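Local atomic coordinates of endo-beta-1,2-glucanase (Talaromyces funiculosus, PDB entry 6IMV), a protein that hydrolyses beta-1,2-glucans from within the chain, as an endo-acting glycoside hydrolase that can hold the disaccharide sophorose. Residues His45-Ser58 with Ile115-Arg129. Residues are numbered along the deposited sequence; the frame is centred on the assembly and turned at random.
Sequences HQNNISYNSGNGMS and IAASIMDTKLQTYLR
Lys123 of helix 112-133 reaches into the tight turn joining strands 51-52 and 57-64, meeting Gly56 and Met57. CB already lies 3.6 Å from Gly56 O; CG lies near both that carbonyl oxygen and Met57 SD, 4.1 Å from the sulfur, and CE stays against Gly56 O. With CG anti to the backbone N (chi1 176°), the chain starts out extended and then bends at chi3 and chi4, bringing NZ round to donate to Gly56 O at 2.7 Å, in the carbonyl plane. The same ammonium forms a salt bridge with Glu83 and a hydrogen bond with Gln86, both on helix 80-94, which pins three pieces of the fold at one buried charge. Replacing this lysine by an alanine is likely to leave Gly56 O without this donor and Glu83 without its cationic partner, and to open a gap beside the turn.

The neighbouring carbonyl is gripped separately: Thr126 OG1 donates to Asn55 O over 2.6 Å, in plane on a lone pair (C=O...donor angle 121°). The methyl CG2 of Thr126 meets Met57 CG, while Met57 SD sits 3.6 Å from Tyr127 CE1 at the ring edge, a Met-aromatic contact. Gly56 and Met57 face Asn52 in a G1 beta bulge; at Gly56, phi is positive and a CB would clash with Lys123 N, so the backbone can approach the helix to 4.3 Å between Gly56 CA and Lys123 CA. Farther along, Ile119 CD1 abuts the edge of the His45 ring at CE1 and also touches Tyr51 OH, 3.7 Å away. Two consecutive turn carbonyls thus receive side-chain donors from one helix face, anchoring this hairpin of the antiparallel sheet through polar bonds as well as apolar contact.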
loop_
_atom_site.group_PDB
_atom_site.type_symbol
_atom_site.label_atom_id
_atom_site.label_comp_id
_atom_site.label_asym_id
_atom_site.label_seq_id
_atom_site.Cartn_x
_atom_site.Cartn_y
_atom_site.Cartn_z
ATOM N N HIS A 45 -15.909 -1.137 -0.127
ATOM C CA HIS A 45 -16.093 0.292 -0.371
ATOM C C HIS A 45 -17.527 0.697 -0.021
ATOM O O HIS A 45 -18.375 0.805 -0.909
ATOM C CB HIS A 45 -15.748 0.649 -1.823
ATOM C CG HIS A 45 -15.678 2.119 -2.052
ATOM N ND1 HIS A 45 -16.784 2.862 -2.408
ATOM C CD2 HIS A 45 -14.653 2.991 -1.946
ATOM C CE1 HIS A 45 -16.438 4.126 -2.533
ATOM N NE2 HIS A 45 -15.133 4.231 -2.262
ATOM N N GLN A 46 -17.770 0.913 1.273
ATOM C CA GLN A 46 -19.063 1.336 1.803
ATOM C C GLN A 46 -18.825 2.222 3.032
ATOM O O GLN A 46 -17.834 2.056 3.753
ATOM C CB GLN A 46 -19.916 0.145 2.253
ATOM C CG GLN A 46 -20.275 -0.831 1.147
ATOM C CD GLN A 46 -21.264 -1.871 1.622
ATOM O OE1 GLN A 46 -22.383 -1.532 2.002
ATOM N NE2 GLN A 46 -20.874 -3.142 1.580
ATOM N N ASN A 47 -19.760 3.147 3.267
ATOM C CA ASN A 47 -19.792 3.972 4.457
ATOM C C ASN A 47 -19.790 3.073 5.699
ATOM O O ASN A 47 -20.447 2.031 5.714
ATOM C CB ASN A 47 -21.012 4.896 4.471
ATOM C CG ASN A 47 -20.994 5.830 5.657
ATOM O OD1 ASN A 47 -20.026 6.552 5.852
ATOM N ND2 ASN A 47 -22.032 5.793 6.478
ATOM N N ASN A 48 -19.022 3.482 6.715
ATOM C CA ASN A 48 -18.908 2.817 8.021
ATOM C C ASN A 48 -18.142 1.492 7.920
ATOM O O ASN A 48 -17.943 0.831 8.934
ATOM C CB ASN A 48 -20.268 2.588 8.695
ATOM C CG ASN A 48 -20.761 3.802 9.453
ATOM O OD1 ASN A 48 -21.290 4.737 8.860
ATOM N ND2 ASN A 48 -20.611 3.795 10.764
ATOM N N ILE A 49 -17.714 1.099 6.716
ATOM C CA ILE A 49 -16.906 -0.106 6.540
ATOM C C ILE A 49 -15.452 0.301 6.271
ATOM O O ILE A 49 -14.559 -0.126 7.003
ATOM C CB ILE A 49 -17.465 -0.999 5.417
ATOM C CG1 ILE A 49 -18.933 -1.380 5.652
ATOM C CG2 ILE A 49 -16.580 -2.223 5.232
ATOM C CD1 ILE A 49 -19.177 -2.212 6.882
ATOM N N SER A 50 -15.235 1.098 5.211
ATOM C CA SER A 50 -13.885 1.474 4.766
ATOM C C SER A 50 -13.694 2.996 4.746
ATOM O O SER A 50 -12.554 3.456 4.708
ATOM C CB SER A 50 -13.572 0.900 3.409
ATOM O OG SER A 50 -14.418 1.453 2.407
ATOM N N TYR A 51 -14.787 3.773 4.712
ATOM C CA TYR A 51 -14.667 5.216 4.709
ATOM C C TYR A 51 -15.918 5.867 5.307
ATOM O O TYR A 51 -16.940 5.228 5.539
ATOM C CB TYR A 51 -14.356 5.727 3.299
ATOM C CG TYR A 51 -15.517 5.735 2.335
ATOM C CD1 TYR A 51 -16.002 4.564 1.770
ATOM C CD2 TYR A 51 -16.112 6.930 1.963
ATOM C CE1 TYR A 51 -17.051 4.579 0.865
ATOM C CE2 TYR A 51 -17.178 6.960 1.079
ATOM C CZ TYR A 51 -17.647 5.781 0.530
ATOM O OH TYR A 51 -18.686 5.843 -0.341
ATOM N N ASN A 52 -15.776 7.158 5.593
ATOM C CA ASN A 52 -16.841 8.022 6.072
ATOM C C ASN A 52 -17.350 8.822 4.868
ATOM O O ASN A 52 -16.645 9.665 4.371
ATOM C CB ASN A 52 -16.309 8.908 7.203
ATOM C CG ASN A 52 -17.344 9.831 7.813
ATOM O OD1 ASN A 52 -18.350 10.149 7.177
ATOM N ND2 ASN A 52 -17.086 10.281 9.033
ATOM N N SER A 53 -18.569 8.532 4.396
ATOM C CA SER A 53 -19.125 9.206 3.211
ATOM C C SER A 53 -19.438 10.681 3.499
ATOM O O SER A 53 -19.543 11.492 2.573
ATOM C CB SER A 53 -20.335 8.484 2.703
ATOM O OG SER A 53 -21.248 8.276 3.758
ATOM N N GLY A 54 -19.575 11.037 4.779
ATOM C CA GLY A 54 -19.833 12.411 5.177
ATOM C C GLY A 54 -18.657 13.337 4.903
ATOM O O GLY A 54 -18.854 14.488 4.520
ATOM N N ASN A 55 -17.427 12.863 5.145
ATOM C CA ASN A 55 -16.234 13.715 4.983
ATOM C C ASN A 55 -15.276 13.149 3.916
ATOM O O ASN A 55 -14.252 13.758 3.631
ATOM C CB ASN A 55 -15.538 13.948 6.327
ATOM C CG ASN A 55 -15.009 12.677 6.958
ATOM O OD1 ASN A 55 -14.900 11.645 6.293
ATOM N ND2 ASN A 55 -14.660 12.756 8.235
ATOM N N GLY A 56 -15.613 11.997 3.335
ATOM C CA GLY A 56 -14.845 11.397 2.246
ATOM C C GLY A 56 -13.544 10.757 2.711
ATOM O O GLY A 56 -12.701 10.438 1.886
ATOM N N MET A 57 -13.384 10.556 4.022
ATOM C CA MET A 57 -12.121 10.096 4.599
ATOM C C MET A 57 -12.155 8.582 4.827
ATOM O O MET A 57 -13.187 8.036 5.215
ATOM C CB MET A 57 -11.847 10.794 5.935
ATOM C CG MET A 57 -11.683 12.303 5.811
ATOM S SD MET A 57 -10.299 12.781 4.745
ATOM C CE MET A 57 -8.925 11.935 5.518
ATOM N N SER A 58 -11.002 7.929 4.611
ATOM C CA SER A 58 -10.840 6.511 4.891
ATOM C C SER A 58 -10.919 6.272 6.401
ATOM O O SER A 58 -10.561 7.140 7.196
ATOM C CB SER A 58 -9.553 5.950 4.330
ATOM O OG SER A 58 -8.417 6.493 4.977
ATOM N N ILE A 115 -18.629 8.650 -8.996
ATOM C CA ILE A 115 -18.463 8.239 -7.600
ATOM C C ILE A 115 -17.074 8.679 -7.100
ATOM O O ILE A 115 -16.972 9.323 -6.050
ATOM C CB ILE A 115 -18.707 6.728 -7.411
ATOM C CG1 ILE A 115 -20.168 6.353 -7.682
ATOM C CG2 ILE A 115 -18.270 6.282 -6.020
ATOM C CD1 ILE A 115 -20.403 4.859 -7.900
ATOM N N ALA A 116 -16.024 8.358 -7.862
ATOM C CA ALA A 116 -14.661 8.755 -7.493
ATOM C C ALA A 116 -14.560 10.285 -7.355
ATOM O O ALA A 116 -14.004 10.792 -6.369
ATOM C CB ALA A 116 -13.674 8.227 -8.503
ATOM N N ALA A 117 -15.110 11.019 -8.335
ATOM C CA ALA A 117 -15.023 12.486 -8.363
ATOM C C ALA A 117 -15.721 13.076 -7.132
ATOM O O ALA A 117 -15.197 13.956 -6.462
ATOM C CB ALA A 117 -15.613 13.029 -9.647
ATOM N N SER A 118 -16.910 12.563 -6.834
ATOM C CA SER A 118 -17.714 13.058 -5.722
ATOM C C SER A 118 -16.981 12.880 -4.379
ATOM O O SER A 118 -16.923 13.822 -3.565
ATOM C CB SER A 118 -19.040 12.388 -5.707
ATOM O OG SER A 118 -19.730 12.711 -4.529
ATOM N N ILE A 119 -16.432 11.685 -4.140
ATOM C CA ILE A 119 -15.772 11.396 -2.873
ATOM C C ILE A 119 -14.495 12.247 -2.759
ATOM O O ILE A 119 -14.190 12.778 -1.693
ATOM C CB ILE A 119 -15.501 9.885 -2.700
ATOM C CG1 ILE A 119 -16.805 9.084 -2.616
ATOM C CG2 ILE A 119 -14.629 9.642 -1.477
ATOM C CD1 ILE A 119 -16.646 7.595 -2.853
ATOM N N MET A 120 -13.756 12.391 -3.862
ATOM C CA MET A 120 -12.493 13.137 -3.845
ATOM C C MET A 120 -12.750 14.635 -3.610
ATOM O O MET A 120 -11.918 15.320 -3.021
ATOM C CB MET A 120 -11.708 12.934 -5.140
ATOM C CG MET A 120 -10.995 11.596 -5.200
ATOM S SD MET A 120 -9.694 11.469 -3.948
ATOM C CE MET A 120 -8.378 12.423 -4.706
ATOM N N ASP A 121 -13.920 15.121 -4.043
ATOM C CA ASP A 121 -14.334 16.493 -3.797
ATOM C C ASP A 121 -14.604 16.680 -2.301
ATOM O O ASP A 121 -14.060 17.575 -1.670
ATOM C CB ASP A 121 -15.547 16.857 -4.653
ATOM C CG ASP A 121 -15.912 18.331 -4.557
ATOM O OD1 ASP A 121 -15.980 18.829 -3.440
ATOM O OD2 ASP A 121 -16.090 18.970 -5.602
ATOM N N THR A 122 -15.441 15.806 -1.740
ATOM C CA THR A 122 -15.744 15.818 -0.304
ATOM C C THR A 122 -14.444 15.695 0.501
ATOM O O THR A 122 -14.247 16.427 1.467
ATOM C CB THR A 122 -16.720 14.697 0.074
ATOM O OG1 THR A 122 -17.858 14.811 -0.776
ATOM C CG2 THR A 122 -17.165 14.751 1.515
ATOM N N LYS A 123 -13.571 14.769 0.084
ATOM C CA LYS A 123 -12.308 14.481 0.789
ATOM C C LYS A 123 -11.446 15.743 0.848
ATOM O O LYS A 123 -10.944 16.074 1.919
ATOM C CB LYS A 123 -11.534 13.347 0.107
ATOM C CG LYS A 123 -10.164 13.037 0.701
ATOM C CD LYS A 123 -9.350 12.054 -0.122
ATOM C CE LYS A 123 -9.934 10.654 -0.167
ATOM N NZ LYS A 123 -10.101 10.071 1.182
ATOM N N LEU A 124 -11.290 16.435 -0.292
ATOM C CA LEU A 124 -10.448 17.626 -0.363
ATOM C C LEU A 124 -10.953 18.682 0.629
ATOM O O LEU A 124 -10.157 19.314 1.317
ATOM C CB LEU A 124 -10.440 18.198 -1.785
ATOM C CG LEU A 124 -9.559 19.442 -1.964
ATOM C CD1 LEU A 124 -8.135 19.196 -1.463
ATOM C CD2 LEU A 124 -9.531 19.886 -3.408
ATOM N N GLN A 125 -12.277 18.874 0.675
ATOM C CA GLN A 125 -12.892 19.829 1.608
ATOM C C GLN A 125 -12.409 19.519 3.039
ATOM O O GLN A 125 -11.999 20.418 3.765
ATOM C CB GLN A 125 -14.418 19.808 1.489
ATOM C CG GLN A 125 -14.924 20.359 0.165
ATOM C CD GLN A 125 -16.427 20.328 0.035
ATOM O OE1 GLN A 125 -17.160 20.742 0.924
ATOM N NE2 GLN A 125 -16.902 19.847 -1.101
ATOM N N THR A 126 -12.420 18.232 3.413
ATOM C CA THR A 126 -12.017 17.777 4.741
ATOM C C THR A 126 -10.523 18.039 4.984
ATOM O O THR A 126 -10.142 18.514 6.074
ATOM C CB THR A 126 -12.358 16.299 4.937
ATOM O OG1 THR A 126 -13.752 16.138 4.638
ATOM C CG2 THR A 126 -12.041 15.815 6.334
ATOM N N TYR A 127 -9.681 17.729 3.986
ATOM C CA TYR A 127 -8.241 18.004 4.038
ATOM C C TYR A 127 -8.006 19.488 4.352
ATOM O O TYR A 127 -7.140 19.819 5.152
ATOM C CB TYR A 127 -7.550 17.663 2.712
ATOM C CG TYR A 127 -7.142 16.225 2.485
ATOM C CD1 TYR A 127 -7.928 15.153 2.892
ATOM C CD2 TYR A 127 -5.991 15.938 1.767
ATOM C CE1 TYR A 127 -7.548 13.842 2.638
ATOM C CE2 TYR A 127 -5.596 14.635 1.502
ATOM C CZ TYR A 127 -6.379 13.582 1.935
ATOM O OH TYR A 127 -5.977 12.310 1.661
ATOM N N LEU A 128 -8.780 20.369 3.698
ATOM C CA LEU A 128 -8.575 21.815 3.788
ATOM C C LEU A 128 -9.046 22.350 5.154
ATOM O O LEU A 128 -8.393 23.234 5.710
ATOM C CB LEU A 128 -9.294 22.513 2.625
ATOM C CG LEU A 128 -8.726 22.259 1.223
ATOM C CD1 LEU A 128 -9.356 23.186 0.194
ATOM C CD2 LEU A 128 -7.213 22.407 1.168
ATOM N N ARG A 129 -10.146 21.815 5.697
ATOM C CA ARG A 129 -10.616 22.151 7.056
ATOM C C ARG A 129 -9.561 21.725 8.089
ATOM O O ARG A 129 -9.311 22.430 9.070
ATOM C CB ARG A 129 -11.961 21.485 7.374
ATOM C CG ARG A 129 -13.149 22.027 6.590
ATOM C CD ARG A 129 -14.489 21.589 7.183
ATOM N NE ARG A 129 -14.627 20.143 7.368
ATOM C CZ ARG A 129 -14.981 19.276 6.415
ATOM N NH1 ARG A 129 -15.231 19.699 5.183
ATOM N NH2 ARG A 129 -15.102 17.989 6.702
#